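Local structure of KLLA0E08119p (Kluyveromyces lactis, 3VA7) at residues Y473-T487 with I620-L634. The protein is a biotin-dependent urea carboxylase that probably uses ATP and bicarbonate to turn urea into urea-1-carboxylate, the first step of urea breakdown by the allophanate route. Sequence-based numbering, arbitrary orientation.
Sequences YKPCAFEVLAPGANT and ILKLGDVLFLNQPEL
Phe478 and Leu627 face each other as an antiparallel hydrogen-bonded pair joining strand 477-480 to strand 626-628. Phe478 N donates to Leu627 O, and Leu627 N returns a more bent bond to Phe478 O from above that carbonyl's plane. On either side of this pair, Leu629 N meets Cys476 O at 2.9 Å and Val480 N meets Asp625 O at 2.8 Å. The Phe478 side chain leaves CB with CG set between the backbone N and the carbonyl carbon (chi1 69°), which lays the ring alongside Leu627. Its CG stays near Leu627 O; CD2 has Leu629 CD2 at 3.9 Å, a methyl at the ring edge in the ring plane; at CE2 and CZ, Leu627 CB stands over the Phe478 ring face, 3.9 Å from its centroid, in a CH-pi contact, and CZ also reaches Leu627 CD2. The Phe478 side chain also touches Leu539 of strand 538-541 and Leu530 of strand 529-533. Cutting the ring back to an alanine here would probably leave a gap beside Leu627 and Leu629 and deprive Leu627 CB of its aromatic surface. On the other face of the sheet, Ala477 CB sits over the Phe628 ring, 4.0 Å from its centroid.

Further along, Val480 points CG2 at Leu621 CD1 (3.8 Å), while Val480 O accepts from Gly624 N inside the type II turn Lys622-Asp625. Beyond the corner at Leu481, Leu621 N bonds to Thr487 O at 2.8 Å, and a water bound to Thr487 N lies 3.1 Å from Leu621 O. Strand 477-480, held on its other edge by strand 538-541, thus takes strand 626-628 as one edge strand of a six-stranded antiparallel sheet, an edge-strand pairing in the carboxyltransferase part of urea carboxylase.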
ATOM      1  N   TYR A 473       1.188 -24.553 -18.821  1.00 63.88           N
ATOM      2  CA  TYR A 473       0.669 -23.604 -17.835  1.00 61.27           C
ATOM      3  C   TYR A 473       0.087 -22.347 -18.472  1.00 60.49           C
ATOM      4  O   TYR A 473       0.838 -21.528 -19.055  1.00 59.79           O
ATOM      5  CB  TYR A 473       1.703 -23.241 -16.735  1.00 60.78           C
ATOM      6  CG  TYR A 473       1.210 -22.131 -15.809  1.00 56.41           C
ATOM      7  CD1 TYR A 473       0.066 -22.293 -15.042  1.00 51.87           C
ATOM      8  CD2 TYR A 473       1.876 -20.913 -15.737  1.00 53.77           C
ATOM      9  CE1 TYR A 473      -0.406 -21.266 -14.228  1.00 51.48           C
ATOM     10  CE2 TYR A 473       1.422 -19.886 -14.913  1.00 51.46           C
ATOM     11  CZ  TYR A 473       0.272 -20.061 -14.165  1.00 50.13           C
ATOM     12  OH  TYR A 473      -0.188 -19.033 -13.357  1.00 46.23           O
ATOM     13  N   LYS A 474      -1.243 -22.199 -18.331  1.00 59.30           N
ATOM     14  CA  LYS A 474      -1.966 -20.973 -18.771  1.00 58.38           C
ATOM     15  C   LYS A 474      -2.735 -20.245 -17.661  1.00 56.33           C
ATOM     16  O   LYS A 474      -3.762 -20.738 -17.176  1.00 56.13           O
ATOM     17  CB  LYS A 474      -2.855 -21.193 -20.029  1.00 59.27           C
ATOM     18  CG  LYS A 474      -3.901 -22.351 -19.960  1.00 61.84           C
ATOM     19  CD  LYS A 474      -3.316 -23.697 -20.479  1.00 66.34           C
ATOM     20  CE  LYS A 474      -4.396 -24.772 -20.771  1.00 67.73           C
ATOM     21  NZ  LYS A 474      -3.765 -26.144 -20.907  1.00 67.97           N
ATOM     22  N   PRO A 475      -2.227 -19.063 -17.260  1.00 54.52           N
ATOM     23  CA  PRO A 475      -2.866 -18.135 -16.327  1.00 53.64           C
ATOM     24  C   PRO A 475      -4.174 -17.590 -16.863  1.00 53.23           C
ATOM     25  O   PRO A 475      -4.210 -17.035 -17.984  1.00 52.99           O
ATOM     26  CB  PRO A 475      -1.856 -16.987 -16.214  1.00 52.98           C
ATOM     27  CG  PRO A 475      -1.013 -17.106 -17.402  1.00 53.96           C
ATOM     28  CD  PRO A 475      -0.933 -18.553 -17.726  1.00 54.20           C
ATOM     29  N   CYS A 476      -5.240 -17.742 -16.081  1.00 52.71           N
ATOM     30  CA  CYS A 476      -6.490 -17.104 -16.447  1.00 52.97           C
ATOM     31  C   CYS A 476      -6.381 -15.603 -16.102  1.00 51.83           C
ATOM     32  O   CYS A 476      -6.857 -15.154 -15.044  1.00 52.02           O
ATOM     33  CB  CYS A 476      -7.667 -17.780 -15.751  1.00 53.38           C
ATOM     34  SG  CYS A 476      -9.254 -16.955 -16.115  1.00 58.85           S
ATOM     35  N   ALA A 477      -5.749 -14.842 -17.001  1.00 49.70           N
ATOM     36  CA  ALA A 477      -5.164 -13.554 -16.648  1.00 48.47           C
ATOM     37  C   ALA A 477      -4.716 -12.691 -17.847  1.00 47.86           C
ATOM     38  O   ALA A 477      -4.568 -13.179 -18.969  1.00 47.65           O
ATOM     39  CB  ALA A 477      -3.946 -13.808 -15.758  1.00 48.05           C
ATOM     40  N   PHE A 478      -4.441 -11.413 -17.625  1.00 46.67           N
ATOM     41  CA  PHE A 478      -3.746 -10.706 -18.700  1.00 46.49           C
ATOM     42  C   PHE A 478      -2.325 -10.303 -18.312  1.00 46.35           C
ATOM     43  O   PHE A 478      -1.912 -10.547 -17.211  1.00 46.90           O
ATOM     44  CB  PHE A 478      -4.604  -9.574 -19.317  1.00 46.14           C
ATOM     45  CG  PHE A 478      -4.837  -8.395 -18.419  1.00 44.14           C
ATOM     46  CD1 PHE A 478      -3.954  -7.312 -18.425  1.00 43.57           C
ATOM     47  CD2 PHE A 478      -5.950  -8.344 -17.603  1.00 43.82           C
ATOM     48  CE1 PHE A 478      -4.173  -6.197 -17.624  1.00 41.72           C
ATOM     49  CE2 PHE A 478      -6.191  -7.231 -16.791  1.00 42.70           C
ATOM     50  CZ  PHE A 478      -5.297  -6.153 -16.813  1.00 43.53           C
ATOM     51  N   GLU A 479      -1.568  -9.705 -19.208  1.00 46.81           N
ATOM     52  CA  GLU A 479      -0.181  -9.391 -18.915  1.00 47.21           C
ATOM     53  C   GLU A 479       0.131  -8.055 -19.524  1.00 46.77           C
ATOM     54  O   GLU A 479      -0.262  -7.783 -20.639  1.00 46.87           O
ATOM     55  CB  GLU A 479       0.753 -10.476 -19.485  1.00 47.67           C
ATOM     56  CG  GLU A 479       2.266 -10.180 -19.339  1.00 49.31           C
ATOM     57  CD  GLU A 479       3.185 -11.224 -20.010  1.00 51.76           C
ATOM     58  OE1 GLU A 479       4.396 -10.904 -20.220  1.00 48.57           O
ATOM     59  OE2 GLU A 479       2.684 -12.347 -20.315  1.00 51.10           O
ATOM     60  N   VAL A 480       0.871  -7.234 -18.802  1.00 46.85           N
ATOM     61  CA  VAL A 480       1.104  -5.890 -19.240  1.00 47.18           C
ATOM     62  C   VAL A 480       2.353  -5.788 -20.127  1.00 48.33           C
ATOM     63  O   VAL A 480       3.496  -5.724 -19.629  1.00 49.54           O
ATOM     64  CB  VAL A 480       1.232  -4.956 -18.027  1.00 47.16           C
ATOM     65  CG1 VAL A 480       1.505  -3.535 -18.484  1.00 46.42           C
ATOM     66  CG2 VAL A 480      -0.020  -5.029 -17.167  1.00 44.59           C
ATOM     67  N   LEU A 481       2.146  -5.759 -21.437  1.00 48.42           N
ATOM     68  CA  LEU A 481       3.268  -5.563 -22.360  1.00 48.61           C
ATOM     69  C   LEU A 481       3.817  -4.158 -22.301  1.00 49.27           C
ATOM     70  O   LEU A 481       4.981  -3.955 -22.633  1.00 50.36           O
ATOM     71  CB  LEU A 481       2.854  -5.841 -23.806  1.00 48.66           C
ATOM     72  CG  LEU A 481       2.874  -7.243 -24.428  1.00 47.12           C
ATOM     73  CD1 LEU A 481       3.091  -8.360 -23.419  1.00 42.04           C
ATOM     74  CD2 LEU A 481       1.566  -7.411 -25.215  1.00 45.93           C
ATOM     75  N   ALA A 482       2.967  -3.186 -21.935  1.00 49.14           N
ATOM     76  CA  ALA A 482       3.355  -1.774 -21.729  1.00 48.02           C
ATOM     77  C   ALA A 482       2.316  -1.141 -20.768  1.00 47.98           C
ATOM     78  O   ALA A 482       1.138  -1.498 -20.843  1.00 47.62           O
ATOM     79  CB  ALA A 482       3.378  -1.053 -23.020  1.00 47.45           C
ATOM     80  N   PRO A 483       2.739  -0.215 -19.864  1.00 47.22           N
ATOM     81  CA  PRO A 483       1.829   0.180 -18.752  1.00 46.25           C
ATOM     82  C   PRO A 483       0.798   1.288 -19.054  1.00 45.11           C
ATOM     83  O   PRO A 483      -0.266   1.290 -18.475  1.00 44.45           O
ATOM     84  CB  PRO A 483       2.800   0.665 -17.653  1.00 46.21           C
ATOM     85  CG  PRO A 483       4.002   1.227 -18.417  1.00 46.60           C
ATOM     86  CD  PRO A 483       4.078   0.407 -19.736  1.00 47.36           C
ATOM     87  N   GLY A 484       1.124   2.212 -19.951  1.00 44.03           N
ATOM     88  CA  GLY A 484       0.359   3.446 -20.096  1.00 42.10           C
ATOM     89  C   GLY A 484       0.851   4.395 -19.040  1.00 41.29           C
ATOM     90  O   GLY A 484       1.498   3.958 -18.093  1.00 41.83           O
ATOM     91  N   ALA A 485       0.566   5.685 -19.191  1.00 39.75           N
ATOM     92  CA  ALA A 485       1.060   6.703 -18.277  1.00 38.50           C
ATOM     93  C   ALA A 485       0.608   6.582 -16.800  1.00 38.55           C
ATOM     94  O   ALA A 485       1.330   7.046 -15.896  1.00 39.02           O
ATOM     95  CB  ALA A 485       0.680   8.055 -18.803  1.00 39.06           C
ATOM     96  N   ASN A 486      -0.591   6.033 -16.554  1.00 37.41           N
ATOM     97  CA  ASN A 486      -1.141   5.960 -15.217  1.00 36.55           C
ATOM     98  C   ASN A 486      -2.356   5.067 -15.135  1.00 36.61           C
ATOM     99  O   ASN A 486      -3.493   5.531 -14.943  1.00 37.52           O
ATOM    100  CB  ASN A 486      -1.501   7.356 -14.695  1.00 36.60           C
ATOM    101  CG  ASN A 486      -1.016   7.576 -13.264  1.00 35.37           C
ATOM    102  OD1 ASN A 486      -1.798   7.557 -12.315  1.00 30.86           O
ATOM    103  ND2 ASN A 486       0.292   7.750 -13.112  1.00 34.36           N
ATOM    104  N   THR A 487      -2.112   3.774 -15.232  1.00 35.53           N
ATOM    105  CA  THR A 487      -3.180   2.812 -15.342  1.00 35.00           C
ATOM    106  C   THR A 487      -3.407   2.129 -13.988  1.00 35.07           C
ATOM    107  O   THR A 487      -2.476   1.513 -13.474  1.00 36.63           O
ATOM    108  CB  THR A 487      -2.801   1.805 -16.457  1.00 34.71           C
ATOM    109  OG1 THR A 487      -2.505   2.563 -17.640  1.00 35.14           O
ATOM    110  CG2 THR A 487      -3.907   0.803 -16.782  1.00 31.94           C
ATOM    111  N   ILE A 620       0.052   2.074  -9.685  1.00 32.18           N
ATOM    112  CA  ILE A 620      -0.192   1.969 -11.136  1.00 31.82           C
ATOM    113  C   ILE A 620       0.499   0.749 -11.747  1.00 32.92           C
ATOM    114  O   ILE A 620       1.473   0.227 -11.201  1.00 33.43           O
ATOM    115  CB  ILE A 620       0.217   3.233 -11.888  1.00 31.36           C
ATOM    116  CG1 ILE A 620       1.724   3.468 -11.837  1.00 28.81           C
ATOM    117  CG2 ILE A 620      -0.560   4.472 -11.372  1.00 30.05           C
ATOM    118  CD1 ILE A 620       2.138   4.610 -12.763  1.00 26.29           C
ATOM    119  N   LEU A 621      -0.035   0.262 -12.856  1.00 33.78           N
ATOM    120  CA  LEU A 621       0.505  -0.923 -13.495  1.00 34.53           C
ATOM    121  C   LEU A 621       1.904  -0.656 -14.031  1.00 36.35           C
ATOM    122  O   LEU A 621       2.259   0.498 -14.282  1.00 35.50           O
ATOM    123  CB  LEU A 621      -0.396  -1.370 -14.614  1.00 33.70           C
ATOM    124  CG  LEU A 621      -1.817  -1.727 -14.240  1.00 32.79           C
ATOM    125  CD1 LEU A 621      -2.418  -2.704 -15.266  1.00 26.95           C
ATOM    126  CD2 LEU A 621      -1.781  -2.347 -12.871  1.00 33.91           C
ATOM    127  N   LYS A 622       2.683  -1.733 -14.181  1.00 39.05           N
ATOM    128  CA  LYS A 622       4.073  -1.699 -14.677  1.00 41.31           C
ATOM    129  C   LYS A 622       4.323  -2.763 -15.762  1.00 42.63           C
ATOM    130  O   LYS A 622       3.663  -3.850 -15.785  1.00 42.34           O
ATOM    131  CB  LYS A 622       5.070  -1.940 -13.520  1.00 41.75           C
ATOM    132  CG  LYS A 622       5.505  -0.671 -12.734  1.00 43.40           C
ATOM    133  CD  LYS A 622       6.400  -1.026 -11.504  1.00 44.86           C
ATOM    134  CE  LYS A 622       7.376   0.110 -11.195  1.00 45.60           C
ATOM    135  NZ  LYS A 622       7.378   0.613  -9.752  1.00 46.49           N
ATOM    136  N   LEU A 623       5.307  -2.478 -16.630  1.00 44.04           N
ATOM    137  CA  LEU A 623       5.738  -3.433 -17.685  1.00 45.38           C
ATOM    138  C   LEU A 623       5.991  -4.725 -16.992  1.00 45.52           C
ATOM    139  O   LEU A 623       6.701  -4.743 -16.002  1.00 45.67           O
ATOM    140  CB  LEU A 623       7.036  -2.972 -18.359  1.00 45.85           C
ATOM    141  CG  LEU A 623       7.623  -3.654 -19.626  1.00 47.65           C
ATOM    142  CD1 LEU A 623       9.080  -3.198 -19.775  1.00 47.46           C
ATOM    143  CD2 LEU A 623       7.569  -5.196 -19.636  1.00 50.39           C
ATOM    144  N   GLY A 624       5.376  -5.800 -17.468  1.00 46.40           N
ATOM    145  CA  GLY A 624       5.565  -7.102 -16.834  1.00 45.57           C
ATOM    146  C   GLY A 624       4.499  -7.567 -15.870  1.00 45.53           C
ATOM    147  O   GLY A 624       4.368  -8.778 -15.652  1.00 46.55           O
ATOM    148  N   ASP A 625       3.726  -6.659 -15.273  1.00 45.36           N
ATOM    149  CA  ASP A 625       2.616  -7.121 -14.399  1.00 45.01           C
ATOM    150  C   ASP A 625       1.685  -8.128 -15.056  1.00 44.65           C
ATOM    151  O   ASP A 625       1.535  -8.147 -16.271  1.00 44.17           O
ATOM    152  CB  ASP A 625       1.762  -5.967 -13.858  1.00 45.38           C
ATOM    153  CG  ASP A 625       2.526  -5.038 -12.941  1.00 46.95           C
ATOM    154  OD1 ASP A 625       3.454  -5.506 -12.229  1.00 46.13           O
ATOM    155  OD2 ASP A 625       2.180  -3.827 -12.948  1.00 48.40           O
ATOM    156  N   VAL A 626       1.035  -8.936 -14.216  1.00 45.33           N
ATOM    157  CA  VAL A 626       0.138 -10.008 -14.616  1.00 44.92           C
ATOM    158  C   VAL A 626      -1.154  -9.991 -13.785  1.00 46.69           C
ATOM    159  O   VAL A 626      -1.158 -10.375 -12.611  1.00 47.57           O
ATOM    160  CB  VAL A 626       0.832 -11.367 -14.409  1.00 44.96           C
ATOM    161  CG1 VAL A 626      -0.152 -12.526 -14.457  1.00 42.48           C
ATOM    162  CG2 VAL A 626       2.025 -11.554 -15.404  1.00 43.25           C
ATOM    163  N   LEU A 627      -2.277  -9.619 -14.397  1.00 47.33           N
ATOM    164  CA  LEU A 627      -3.515  -9.519 -13.647  1.00 47.45           C
ATOM    165  C   LEU A 627      -4.497 -10.609 -13.955  1.00 48.13           C
ATOM    166  O   LEU A 627      -4.794 -10.860 -15.108  1.00 48.59           O
ATOM    167  CB  LEU A 627      -4.156  -8.165 -13.904  1.00 47.30           C
ATOM    168  CG  LEU A 627      -3.569  -6.987 -13.133  1.00 45.82           C
ATOM    169  CD1 LEU A 627      -2.256  -6.501 -13.740  1.00 44.11           C
ATOM    170  CD2 LEU A 627      -4.591  -5.898 -13.147  1.00 44.32           C
ATOM    171  N   PHE A 628      -5.037 -11.193 -12.897  1.00 49.01           N
ATOM    172  CA  PHE A 628      -5.891 -12.361 -12.949  1.00 50.32           C
ATOM    173  C   PHE A 628      -7.343 -12.012 -13.113  1.00 52.06           C
ATOM    174  O   PHE A 628      -7.787 -11.000 -12.555  1.00 52.12           O
ATOM    175  CB  PHE A 628      -5.674 -13.238 -11.691  1.00 50.08           C
ATOM    176  CG  PHE A 628      -4.415 -14.032 -11.771  1.00 49.89           C
ATOM    177  CD1 PHE A 628      -3.196 -13.468 -11.384  1.00 50.96           C
ATOM    178  CD2 PHE A 628      -4.417 -15.292 -12.347  1.00 48.28           C
ATOM    179  CE1 PHE A 628      -1.996 -14.173 -11.530  1.00 50.35           C
ATOM    180  CE2 PHE A 628      -3.245 -16.004 -12.494  1.00 48.69           C
ATOM    181  CZ  PHE A 628      -2.026 -15.440 -12.095  1.00 49.77           C
ATOM    182  N   LEU A 629      -8.078 -12.849 -13.868  1.00 53.55           N
ATOM    183  CA  LEU A 629      -9.511 -12.635 -14.112  1.00 55.12           C
ATOM    184  C   LEU A 629     -10.337 -13.640 -13.358  1.00 57.29           C
ATOM    185  O   LEU A 629      -9.789 -14.448 -12.620  1.00 57.61           O
ATOM    186  CB  LEU A 629      -9.858 -12.739 -15.585  1.00 54.31           C
ATOM    187  CG  LEU A 629      -9.117 -11.908 -16.622  1.00 53.46           C
ATOM    188  CD1 LEU A 629      -9.941 -11.978 -17.901  1.00 52.00           C
ATOM    189  CD2 LEU A 629      -8.879 -10.450 -16.180  1.00 51.48           C
ATOM    190  N   ASN A 630     -11.648 -13.612 -13.584  1.00 59.86           N
ATOM    191  CA  ASN A 630     -12.595 -14.421 -12.842  1.00 62.73           C
ATOM    192  C   ASN A 630     -13.434 -15.311 -13.785  1.00 65.23           C
ATOM    193  O   ASN A 630     -14.660 -15.138 -13.882  1.00 65.61           O
ATOM    194  CB  ASN A 630     -13.476 -13.475 -12.011  1.00 62.35           C
ATOM    195  CG  ASN A 630     -14.722 -14.152 -11.428  1.00 64.07           C
ATOM    196  OD1 ASN A 630     -14.731 -15.370 -11.182  1.00 67.80           O
ATOM    197  ND2 ASN A 630     -15.780 -13.358 -11.190  1.00 62.28           N
ATOM    198  N   GLN A 631     -12.782 -16.240 -14.498  1.00 68.22           N
ATOM    199  CA  GLN A 631     -13.500 -17.268 -15.299  1.00 70.93           C
ATOM    200  C   GLN A 631     -14.170 -18.263 -14.323  1.00 72.36           C
ATOM    201  O   GLN A 631     -13.470 -19.021 -13.616  1.00 71.47           O
ATOM    202  CB  GLN A 631     -12.535 -18.042 -16.224  1.00 71.45           C
ATOM    203  CG  GLN A 631     -12.977 -18.253 -17.701  1.00 73.73           C
ATOM    204  CD  GLN A 631     -12.324 -17.217 -18.672  1.00 76.40           C
ATOM    205  OE1 GLN A 631     -11.547 -17.570 -19.586  1.00 75.18           O
ATOM    206  NE2 GLN A 631     -12.627 -15.933 -18.446  1.00 76.83           N
ATOM    207  N   PRO A 632     -15.524 -18.277 -14.285  1.00 74.23           N
ATOM    208  CA  PRO A 632     -16.235 -19.122 -13.276  1.00 75.75           C
ATOM    209  C   PRO A 632     -15.769 -20.612 -13.217  1.00 77.12           C
ATOM    210  O   PRO A 632     -15.613 -21.160 -12.119  1.00 76.93           O
ATOM    211  CB  PRO A 632     -17.720 -18.984 -13.661  1.00 75.75           C
ATOM    212  CG  PRO A 632     -17.711 -18.464 -15.159  1.00 75.52           C
ATOM    213  CD  PRO A 632     -16.445 -17.635 -15.257  1.00 74.59           C
ATOM    214  N   GLU A 633     -15.519 -21.232 -14.379  1.00 78.60           N
ATOM    215  CA  GLU A 633     -15.028 -22.619 -14.431  1.00 80.04           C
ATOM    216  C   GLU A 633     -13.554 -22.797 -13.985  1.00 80.32           C
ATOM    217  O   GLU A 633     -13.248 -23.731 -13.221  1.00 80.39           O
ATOM    218  CB  GLU A 633     -15.297 -23.265 -15.807  1.00 80.68           C
ATOM    219  CG  GLU A 633     -14.396 -22.816 -16.988  1.00 82.57           C
ATOM    220  CD  GLU A 633     -14.609 -23.675 -18.255  1.00 85.78           C
ATOM    221  OE1 GLU A 633     -15.788 -23.848 -18.664  1.00 87.13           O
ATOM    222  OE2 GLU A 633     -13.611 -24.173 -18.845  1.00 84.90           O
ATOM    223  N   LEU A 634     -12.661 -21.903 -14.439  1.00 80.43           N
ATOM    224  CA  LEU A 634     -11.228 -21.934 -14.034  1.00 80.30           C
ATOM    225  C   LEU A 634     -10.904 -21.036 -12.794  1.00 79.40           C
ATOM    226  O   LEU A 634      -9.739 -20.619 -12.607  1.00 79.69           O
ATOM    227  CB  LEU A 634     -10.284 -21.625 -15.241  1.00 80.94           C
ATOM    228  CG  LEU A 634      -8.968 -22.436 -15.488  1.00 82.80           C
ATOM    229  CD1 LEU A 634      -8.505 -22.430 -16.997  1.00 82.87           C
ATOM    230  CD2 LEU A 634      -7.773 -22.063 -14.533  1.00 82.38           C
TER
HETATM  231  O   HOH W   1       0.580   2.764 -15.447  1.00 21.76           O